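Local coordinates for protein N-acetylglucosaminidase (Paenibacillus barengoltzii, PDB 6INX) that probably hydrolyses beta-glycosidic bonds of N-acetylglucosamine in N-glycans or chitin-type oligosaccharides, as a family 18 glycoside hydrolase, at residues A[11-16]-A[48-53]; A[42-47]-A[65-70]. All blocks are in the same frame, centred on the assembly; numbering follows the deposited sequence.

In the fold
From the N terminus the chain runs up strand 6-12 into a 3-10 segment, then through strand 29-38 and the short antiparallel strand 41-43. Contact 1 brings residues 48-53 back against 11-16, closing the long loop that contains both of those later strands. Contact 2 joins 42-47 to strand 64-70, closing a shorter loop that holds 48-53 and helix 53-59. The four segments alternate along the chain, so the two loops cross rather than nest. Leu47 and Gln48 are neighbours in sequence, and the carboxylate of Asp13 also packs on Leu47. Together the contacts tie the chain after strand 29-38 to strand 64-70 and to the 3-10 segment that follows strand 6-12, the two strands flanking 29-38.

Contact 1 (A[11-16]-A[48-53])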
loop_
_atom_site.group_PDB
_atom_site.type_symbol
_atom_site.label_atom_id
_atom_site.label_comp_id
_atom_site.label_asym_id
_atom_site.label_seq_id
_atom_site.Cartn_x
_atom_site.Cartn_y
_atom_site.Cartn_z
ATOM N N VAL A 11 -11.022 -25.896 5.060
ATOM C CA VAL A 11 -12.183 -26.384 5.793
ATOM C C VAL A 11 -11.847 -26.314 7.272
ATOM O O VAL A 11 -10.885 -26.948 7.721
ATOM C CB VAL A 11 -12.530 -27.829 5.406
ATOM C CG1 VAL A 11 -13.817 -28.259 6.112
ATOM C CG2 VAL A 11 -12.653 -27.962 3.893
ATOM N N SER A 12 -12.627 -25.549 8.031
ATOM C CA SER A 12 -12.445 -25.560 9.478
ATOM C C SER A 12 -12.722 -26.956 10.028
ATOM O O SER A 12 -13.517 -27.719 9.475
ATOM C CB SER A 12 -13.368 -24.542 10.143
ATOM O OG SER A 12 -14.697 -25.017 10.179
ATOM N N ASP A 13 -12.022 -27.311 11.111
ATOM C CA ASP A 13 -12.257 -28.609 11.739
ATOM C C ASP A 13 -13.735 -28.796 12.061
ATOM O O ASP A 13 -14.284 -29.895 11.911
ATOM C CB ASP A 13 -11.394 -28.733 13.000
ATOM C CG ASP A 13 -11.837 -29.867 13.916
ATOM O OD1 ASP A 13 -11.765 -31.043 13.505
ATOM O OD2 ASP A 13 -12.256 -29.573 15.056
ATOM N N ARG A 14 -14.399 -27.713 12.466
ATOM C CA ARG A 14 -15.814 -27.770 12.815
ATOM C C ARG A 14 -16.685 -28.138 11.616
ATOM O O ARG A 14 -17.773 -28.703 11.792
ATOM C CB ARG A 14 -16.219 -26.419 13.401
ATOM C CG ARG A 14 -17.694 -26.218 13.677
ATOM C CD ARG A 14 -17.916 -24.839 14.289
ATOM N NE ARG A 14 -17.012 -24.599 15.412
ATOM C CZ ARG A 14 -17.165 -25.126 16.623
ATOM N NH1 ARG A 14 -18.189 -25.931 16.881
ATOM N NH2 ARG A 14 -16.286 -24.854 17.580
ATOM N N HIS A 15 -16.226 -27.856 10.396
ATOM C CA HIS A 15 -17.016 -28.109 9.194
ATOM C C HIS A 15 -16.699 -29.436 8.517
ATOM O O HIS A 15 -17.368 -29.784 7.539
ATOM C CB HIS A 15 -16.856 -26.965 8.185
ATOM C CG HIS A 15 -17.397 -25.658 8.669
ATOM N ND1 HIS A 15 -16.873 -24.445 8.280
ATOM C CD2 HIS A 15 -18.413 -25.375 9.519
ATOM C CE1 HIS A 15 -17.544 -23.469 8.868
ATOM N NE2 HIS A 15 -18.483 -24.007 9.626
ATOM N N LEU A 16 -15.702 -30.176 8.995
ATOM C CA LEU A 16 -15.373 -31.470 8.397
ATOM C C LEU A 16 -16.567 -32.407 8.253
ATOM O O LEU A 16 -16.707 -33.022 7.184
ATOM C CB LEU A 16 -14.207 -32.126 9.150
ATOM C CG LEU A 16 -12.829 -31.488 8.944
ATOM C CD1 LEU A 16 -11.844 -32.032 9.986
ATOM C CD2 LEU A 16 -12.320 -31.710 7.521
ATOM N N GLN A 48 -11.441 -31.371 16.763
ATOM C CA GLN A 48 -12.427 -32.343 17.223
ATOM C C GLN A 48 -12.753 -33.457 16.238
ATOM O O GLN A 48 -13.163 -34.536 16.671
ATOM C CB GLN A 48 -13.724 -31.632 17.634
ATOM C CG GLN A 48 -13.633 -30.950 18.993
ATOM C CD GLN A 48 -12.810 -31.748 19.990
ATOM O OE1 GLN A 48 -11.713 -31.343 20.377
ATOM N NE2 GLN A 48 -13.337 -32.894 20.409
ATOM N N ASN A 49 -12.577 -33.245 14.934
ATOM C CA ASN A 49 -13.106 -34.170 13.938
ATOM C C ASN A 49 -12.022 -34.896 13.148
ATOM O O ASN A 49 -12.294 -35.403 12.053
ATOM C CB ASN A 49 -14.073 -33.444 12.999
ATOM C CG ASN A 49 -15.337 -33.007 13.699
ATOM O OD1 ASN A 49 -16.005 -33.809 14.351
ATOM N ND2 ASN A 49 -15.680 -31.734 13.565
ATOM N N LEU A 50 -10.804 -34.986 13.689
ATOM C CA LEU A 50 -9.709 -35.589 12.939
ATOM C C LEU A 50 -9.890 -37.088 12.738
ATOM O O LEU A 50 -9.261 -37.653 11.834
ATOM C CB LEU A 50 -8.370 -35.287 13.615
ATOM C CG LEU A 50 -7.992 -33.804 13.757
ATOM C CD1 LEU A 50 -6.549 -33.675 14.218
ATOM C CD2 LEU A 50 -8.217 -33.036 12.456
ATOM N N LYS A 51 -10.733 -37.738 13.544
ATOM C CA LYS A 51 -11.016 -39.156 13.349
ATOM C C LYS A 51 -11.842 -39.424 12.101
ATOM O O LYS A 51 -11.930 -40.582 11.673
ATOM C CB LYS A 51 -11.734 -39.737 14.572
ATOM C CG LYS A 51 -10.915 -39.721 15.852
ATOM C CD LYS A 51 -9.512 -40.246 15.631
ATOM C CE LYS A 51 -9.023 -41.031 16.843
ATOM N NZ LYS A 51 -9.824 -40.733 18.063
ATOM N N LEU A 52 -12.436 -38.388 11.506
ATOM C CA LEU A 52 -13.213 -38.525 10.281
ATOM C C LEU A 52 -12.346 -38.660 9.036
ATOM O O LEU A 52 -12.866 -39.032 7.980
ATOM C CB LEU A 52 -14.151 -37.318 10.138
ATOM C CG LEU A 52 -15.242 -37.332 9.066
ATOM C CD1 LEU A 52 -16.132 -38.560 9.200
ATOM C CD2 LEU A 52 -16.065 -36.053 9.115
ATOM N N LEU A 53 -11.046 -38.384 9.133
ATOM C CA LEU A 53 -10.222 -38.304 7.930
ATOM C C LEU A 53 -10.134 -39.597 7.124
ATOM O O LEU A 53 -10.227 -39.519 5.887
ATOM C CB LEU A 53 -8.840 -37.724 8.257
ATOM C CG LEU A 53 -8.837 -36.362 8.952
ATOM C CD1 LEU A 53 -7.404 -35.863 9.058
ATOM C CD2 LEU A 53 -9.727 -35.351 8.231
HETATM O O HOH W 1 -18.349 -30.562 14.236
#
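Asn49 meets Asp13 with CB, CG and the amide nitrogen. Asn49 CB lies 3.4 Å from Asp13 OD1, with the CD1 methyl of Leu16 also against it. Asn49 CG comes next, 3.7 Å from Asp13 O. At the tip, Asn49 ND2 donates to Asp13 O at 2.8 Å with the oxygen in the amide plane and a nearly straight N-H (172°), though it arrives from above the carbonyl plane. Leu16 N reaches the same oxygen from the opposite face, so Asp13 O is gripped twice. ND2 also donates to a water that bonds back to Arg14 O.

The carboxylate of Asp13 answers in the other direction. With CG anti to the backbone N (chi1 164°), it is carried over to two successive amides: Asn49 N meets the syn lone pair of Asp13 OD1 at 2.7 Å, and Gln48 N meets Asp13 OD2 at 2.6 Å, on the syn side but tilted out of the carboxylate plane. Each oxygen of this buried carboxylate thus receives one backbone N-H. Beside these bonds the packing turns apolar, Leu16 running alongside Asn49 in the reverse sense, with Leu52 CD2 4.3 Å from Leu16 CB and Leu53 CD2 4.3 Å from Leu16 CD1. The pairing fastens the segment following the first strand of a family 18 TIM barrel to the loop that leads into helix 53-59.

Contact 2 (A[42-47]-A[65-70]); sequences IQTGHL and ILLSVG
Leu47, whose CD1 touches Leu67 CD1 at 3.8 Å, also lays its CG over one face of the His46 imidazole, offset toward the rim. That ring stacks with His36 of strand 29-38 as well, and its NE2 is hydrogen-bonded to Phe34 O. The type I turn from Thr44 to Leu47, closed by Leu47 N to Thr44 O, thus sets His46 back on the neighbouring strand while Thr44 and Leu47 meet strand 65-70.

The rest of the contact is aliphatic carbon against aliphatic carbon, mostly methyls, with no hydrogen bond between the segments. Leu67 splits its two branches: CD1 goes to Leu47, and Leu67 CD2 goes to Thr44 CG2 at 3.7 Å and Ile42 CG2 at 3.9 Å. Ile42 CG2, anti to the backbone N, rests over the pair formed by Leu67 CD2 and Val69 CG2, 3.8 Å from the latter. The Ile42 and Val69 side chains cross at about a right angle, Ile42 CG1 reaching Val69 CG1 at 3.9 Å. With an alanine here all three outer carbons would go, and both Val69 methyls and Leu67 CD2 would probably be left facing a gap beside the strand.

Leu67 and Val69 alternate with Ser68, whose OG is hydrogen-bonded to Asp107 OD2 of strand 105-109. Ser68-Val69-Gly70 opens what reads as the SxGG signature of family 18 barrels; the hairpin strand 41-43 and its turn pack on Leu67 and Val69 of the parallel barrel strand that carries the start of this signature.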
loop_
_atom_site.group_PDB
_atom_site.type_symbol
_atom_site.label_atom_id
_atom_site.label_comp_id
_atom_site.label_asym_id
_atom_site.label_seq_id
_atom_site.Cartn_x
_atom_site.Cartn_y
_atom_site.Cartn_z
ATOM N N ILE A 42 3.541 -27.865 17.012
ATOM C CA ILE A 42 2.188 -27.900 16.463
ATOM C C ILE A 42 1.272 -28.656 17.410
ATOM O O ILE A 42 1.567 -29.788 17.817
ATOM C CB ILE A 42 2.210 -28.561 15.076
ATOM C CG1 ILE A 42 2.984 -27.680 14.096
ATOM C CG2 ILE A 42 0.793 -28.767 14.560
ATOM C CD1 ILE A 42 3.341 -28.390 12.783
ATOM N N GLN A 43 0.144 -28.037 17.750
ATOM C CA GLN A 43 -0.835 -28.594 18.673
ATOM C C GLN A 43 -2.107 -28.941 17.915
ATOM O O GLN A 43 -2.621 -28.115 17.155
ATOM C CB GLN A 43 -1.164 -27.578 19.767
ATOM C CG GLN A 43 0.031 -27.092 20.574
ATOM C CD GLN A 43 0.715 -28.205 21.346
ATOM O OE1 GLN A 43 0.084 -29.195 21.738
ATOM N NE2 GLN A 43 2.022 -28.061 21.555
ATOM N N THR A 44 -2.619 -30.156 18.139
ATOM C CA THR A 44 -3.863 -30.613 17.525
ATOM C C THR A 44 -4.949 -30.974 18.531
ATOM O O THR A 44 -6.044 -31.357 18.112
ATOM C CB THR A 44 -3.615 -31.826 16.609
ATOM O OG1 THR A 44 -3.058 -32.898 17.377
ATOM C CG2 THR A 44 -2.662 -31.457 15.473
ATOM N N GLY A 45 -4.685 -30.851 19.836
ATOM C CA GLY A 45 -5.607 -31.350 20.846
ATOM C C GLY A 45 -6.941 -30.633 20.896
ATOM O O GLY A 45 -7.916 -31.193 21.408
ATOM N N HIS A 46 -7.010 -29.408 20.384
ATOM C CA HIS A 46 -8.267 -28.672 20.359
ATOM C C HIS A 46 -9.148 -29.051 19.174
ATOM O O HIS A 46 -10.331 -28.693 19.159
ATOM C CB HIS A 46 -7.971 -27.173 20.293
ATOM C CG HIS A 46 -7.142 -26.787 19.106
ATOM N ND1 HIS A 46 -5.817 -27.151 18.972
ATOM C CD2 HIS A 46 -7.457 -26.097 17.984
ATOM C CE1 HIS A 46 -5.352 -26.698 17.822
ATOM N NE2 HIS A 46 -6.324 -26.049 17.205
ATOM N N LEU A 47 -8.607 -29.751 18.180
ATOM C CA LEU A 47 -9.381 -30.109 16.998
ATOM C C LEU A 47 -10.213 -31.354 17.279
ATOM O O LEU A 47 -9.754 -32.289 17.937
ATOM C CB LEU A 47 -8.436 -30.370 15.827
ATOM C CG LEU A 47 -7.526 -29.184 15.497
ATOM C CD1 LEU A 47 -6.446 -29.582 14.507
ATOM C CD2 LEU A 47 -8.348 -28.010 14.962
ATOM N N ILE A 65 -4.998 -34.381 2.167
ATOM C CA ILE A 65 -5.531 -33.699 3.345
ATOM C C ILE A 65 -4.366 -33.128 4.136
ATOM O O ILE A 65 -3.546 -33.875 4.683
ATOM C CB ILE A 65 -6.391 -34.630 4.212
ATOM C CG1 ILE A 65 -7.529 -35.228 3.385
ATOM C CG2 ILE A 65 -6.959 -33.878 5.418
ATOM C CD1 ILE A 65 -8.445 -36.128 4.195
ATOM N N LEU A 66 -4.298 -31.801 4.216
ATOM C CA LEU A 66 -3.240 -31.113 4.944
ATOM C C LEU A 66 -3.783 -30.504 6.231
ATOM O O LEU A 66 -4.947 -30.091 6.310
ATOM C CB LEU A 66 -2.638 -29.991 4.088
ATOM C CG LEU A 66 -2.196 -30.421 2.684
ATOM C CD1 LEU A 66 -1.714 -29.216 1.881
ATOM C CD2 LEU A 66 -1.124 -31.499 2.761
ATOM N N LEU A 67 -2.931 -30.448 7.248
ATOM C CA LEU A 67 -3.255 -29.694 8.451
ATOM C C LEU A 67 -2.670 -28.299 8.297
ATOM O O LEU A 67 -1.448 -28.152 8.171
ATOM C CB LEU A 67 -2.646 -30.364 9.680
ATOM C CG LEU A 67 -2.795 -29.565 10.984
ATOM C CD1 LEU A 67 -4.254 -29.475 11.445
ATOM C CD2 LEU A 67 -1.921 -30.186 12.079
ATOM N N SER A 68 -3.526 -27.282 8.286
ATOM C CA SER A 68 -3.036 -25.914 8.243
ATOM C C SER A 68 -2.730 -25.463 9.660
ATOM O O SER A 68 -3.534 -25.670 10.570
ATOM C CB SER A 68 -4.062 -24.984 7.606
ATOM O OG SER A 68 -3.521 -23.682 7.445
ATOM N N VAL A 69 -1.568 -24.852 9.852
ATOM C CA VAL A 69 -1.083 -24.476 11.177
ATOM C C VAL A 69 -0.918 -22.970 11.188
ATOM O O VAL A 69 -0.131 -22.429 10.407
ATOM C CB VAL A 69 0.253 -25.164 11.488
ATOM C CG1 VAL A 69 0.789 -24.700 12.843
ATOM C CG2 VAL A 69 0.083 -26.684 11.484
ATOM N N GLY A 70 -1.643 -22.297 12.079
ATOM C CA GLY A 70 -1.505 -20.860 12.209
ATOM C C GLY A 70 -2.802 -20.134 11.951
ATOM O O GLY A 70 -3.806 -20.398 12.619
#